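Local coordinates for protein Mannose/sialic acid-binding lectin (PDB 3A0C) that probably binds mannose and related carbohydrates as a bulb-type lectin with anti-HIV activity, at residues Asp83-Val88 / Tyr98-Trp103. Sequence-based numbering, arbitrary orientation.
Sequences DHYVLV and YGPVVW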
loop_
_atom_site.group_PDB
_atom_site.type_symbol
_atom_site.label_atom_id
_atom_site.label_comp_id
_atom_site.label_asym_id
_atom_site.label_seq_id
_atom_site.Cartn_x
_atom_site.Cartn_y
_atom_site.Cartn_z
ATOM N N ASP A 83 4.222 2.409 -15.633
ATOM C CA ASP A 83 3.505 1.198 -15.234
ATOM C C ASP A 83 2.422 1.640 -14.253
ATOM O O ASP A 83 1.564 2.456 -14.598
ATOM C CB ASP A 83 4.493 0.223 -14.556
ATOM C CG ASP A 83 3.940 -1.192 -14.406
ATOM O OD1 ASP A 83 2.918 -1.369 -13.717
ATOM O OD2 ASP A 83 4.540 -2.131 -14.977
ATOM N N HIS A 84 2.475 1.096 -13.038
ATOM C CA HIS A 84 1.543 1.436 -11.962
ATOM C C HIS A 84 2.313 1.354 -10.645
ATOM O O HIS A 84 3.065 0.414 -10.428
ATOM C CB HIS A 84 0.349 0.477 -11.952
ATOM C CG HIS A 84 -0.660 0.757 -13.027
ATOM N ND1 HIS A 84 -1.407 1.921 -13.069
ATOM C CD2 HIS A 84 -1.021 0.040 -14.117
ATOM C CE1 HIS A 84 -2.180 1.903 -14.140
ATOM N NE2 HIS A 84 -1.965 0.775 -14.793
ATOM N N TYR A 85 2.138 2.366 -9.794
ATOM C CA TYR A 85 2.816 2.455 -8.503
ATOM C C TYR A 85 1.823 2.737 -7.383
ATOM O O TYR A 85 0.623 2.946 -7.630
ATOM C CB TYR A 85 3.864 3.572 -8.531
ATOM C CG TYR A 85 4.961 3.348 -9.538
ATOM C CD1 TYR A 85 4.705 3.424 -10.913
ATOM C CD2 TYR A 85 6.251 3.023 -9.124
ATOM C CE1 TYR A 85 5.716 3.175 -11.857
ATOM C CE2 TYR A 85 7.275 2.772 -10.052
ATOM C CZ TYR A 85 6.999 2.848 -11.418
ATOM O OH TYR A 85 7.996 2.597 -12.336
ATOM N N VAL A 86 2.328 2.762 -6.152
ATOM C CA VAL A 86 1.475 2.990 -4.997
ATOM C C VAL A 86 2.234 3.779 -3.923
ATOM O O VAL A 86 3.439 3.605 -3.748
ATOM C CB VAL A 86 0.966 1.609 -4.398
ATOM C CG1 VAL A 86 2.134 0.829 -3.772
ATOM C CG2 VAL A 86 -0.147 1.837 -3.385
ATOM N N LEU A 87 1.520 4.652 -3.226
ATOM C CA LEU A 87 2.074 5.461 -2.148
ATOM C C LEU A 87 1.461 4.860 -0.881
ATOM O O LEU A 87 0.236 4.862 -0.727
ATOM C CB LEU A 87 1.619 6.912 -2.319
ATOM C CG LEU A 87 2.154 8.007 -1.395
ATOM C CD1 LEU A 87 1.517 9.329 -1.788
ATOM C CD2 LEU A 87 1.824 7.707 0.046
ATOM N N VAL A 88 2.298 4.356 0.022
ATOM C CA VAL A 88 1.807 3.723 1.244
ATOM C C VAL A 88 2.227 4.380 2.574
ATOM O O VAL A 88 3.417 4.580 2.839
ATOM C CB VAL A 88 2.244 2.195 1.276
ATOM C CG1 VAL A 88 1.736 1.493 2.539
ATOM C CG2 VAL A 88 1.730 1.493 0.039
ATOM N N TYR A 98 6.014 2.446 -3.937
ATOM C CA TYR A 98 6.481 1.168 -4.477
ATOM C C TYR A 98 6.020 0.995 -5.919
ATOM O O TYR A 98 5.001 1.557 -6.323
ATOM C CB TYR A 98 5.941 -0.024 -3.662
ATOM C CG TYR A 98 6.387 -0.113 -2.211
ATOM C CD1 TYR A 98 5.614 0.447 -1.182
ATOM C CD2 TYR A 98 7.525 -0.840 -1.859
ATOM C CE1 TYR A 98 5.954 0.270 0.150
ATOM C CE2 TYR A 98 7.874 -1.021 -0.528
ATOM C CZ TYR A 98 7.084 -0.471 0.468
ATOM O OH TYR A 98 7.405 -0.702 1.785
ATOM N N GLY A 99 6.759 0.199 -6.681
ATOM C CA GLY A 99 6.407 -0.053 -8.068
ATOM C C GLY A 99 7.598 -0.521 -8.891
ATOM O O GLY A 99 8.744 -0.378 -8.451
ATOM N N PRO A 100 7.368 -1.053 -10.105
ATOM C CA PRO A 100 6.038 -1.220 -10.711
ATOM C C PRO A 100 5.231 -2.376 -10.096
ATOM O O PRO A 100 5.550 -2.890 -9.025
ATOM C CB PRO A 100 6.354 -1.490 -12.192
ATOM C CG PRO A 100 7.774 -1.020 -12.375
ATOM C CD PRO A 100 8.425 -1.413 -11.071
ATOM N N VAL A 101 4.184 -2.784 -10.797
ATOM C CA VAL A 101 3.344 -3.876 -10.346
ATOM C C VAL A 101 4.080 -5.208 -10.583
ATOM O O VAL A 101 4.670 -5.424 -11.636
ATOM C CB VAL A 101 2.009 -3.876 -11.116
ATOM C CG1 VAL A 101 1.239 -2.598 -10.850
ATOM C CG2 VAL A 101 2.274 -3.988 -12.594
ATOM N N VAL A 102 4.054 -6.096 -9.595
ATOM C CA VAL A 102 4.725 -7.390 -9.708
ATOM C C VAL A 102 3.719 -8.514 -9.914
ATOM O O VAL A 102 3.978 -9.470 -10.642
ATOM C CB VAL A 102 5.541 -7.699 -8.426
ATOM C CG1 VAL A 102 6.053 -9.145 -8.452
ATOM C CG2 VAL A 102 6.700 -6.687 -8.290
ATOM N N TRP A 103 2.564 -8.370 -9.277
ATOM C CA TRP A 103 1.516 -9.368 -9.319
ATOM C C TRP A 103 0.215 -8.746 -8.844
ATOM O O TRP A 103 0.233 -7.781 -8.094
ATOM C CB TRP A 103 1.893 -10.504 -8.372
ATOM C CG TRP A 103 0.938 -11.666 -8.316
ATOM C CD1 TRP A 103 0.955 -12.780 -9.109
ATOM C CD2 TRP A 103 -0.119 -11.869 -7.367
ATOM N NE1 TRP A 103 -0.011 -13.665 -8.710
ATOM C CE2 TRP A 103 -0.687 -13.134 -7.645
ATOM C CE3 TRP A 103 -0.640 -11.105 -6.306
ATOM C CZ2 TRP A 103 -1.747 -13.658 -6.904
ATOM C CZ3 TRP A 103 -1.697 -11.629 -5.562
ATOM C CH2 TRP A 103 -2.236 -12.894 -5.866
#
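Tyr85 lies along Gly99 and Pro100, and tracing it outward follows the Gly99-Pro100 bend of the partner strand. Tyr85 CB sits 3.2 Å from Tyr98 O. CG stands beside the backbone N (chi1 -62°), which directs the ring along the Gly99 backbone: Tyr85 CD2 is 3.3 Å from Gly99 CA, and CE2 meets Gly99 C. Farther out, CZ and OH reach Pro100 CG, with Tyr85 OH at 3.6 Å from Pro100 CG, while Pro100 CA lies over one ring face, offset toward the rim. The hydroxyl itself is hydrogen-bonded to Lys81 O. Gly99 CA thus packs directly against the Tyr85 ring, and the peptide bond into Pro100 is cis.

Beyond this turn, Asp83 OD1 receives a weak but nearly straight bond from Val101 N (3.5 Å, 167°), and Asp83 CG packs on Pro100 CB. At the other end, Val86 N–Tyr98 O (2.9 Å) and Tyr98 N–Val86 O (2.8 Å) define an antiparallel hydrogen-bonded pair, with Val86 CG1 against Tyr98 CB on the same sheet face. Tyr98 and Val101 also pair with a strand of the second subunit, continuing the sheet across the interface. This is the C-terminal hairpin of a beta-prism II lectin, extending into its dimer.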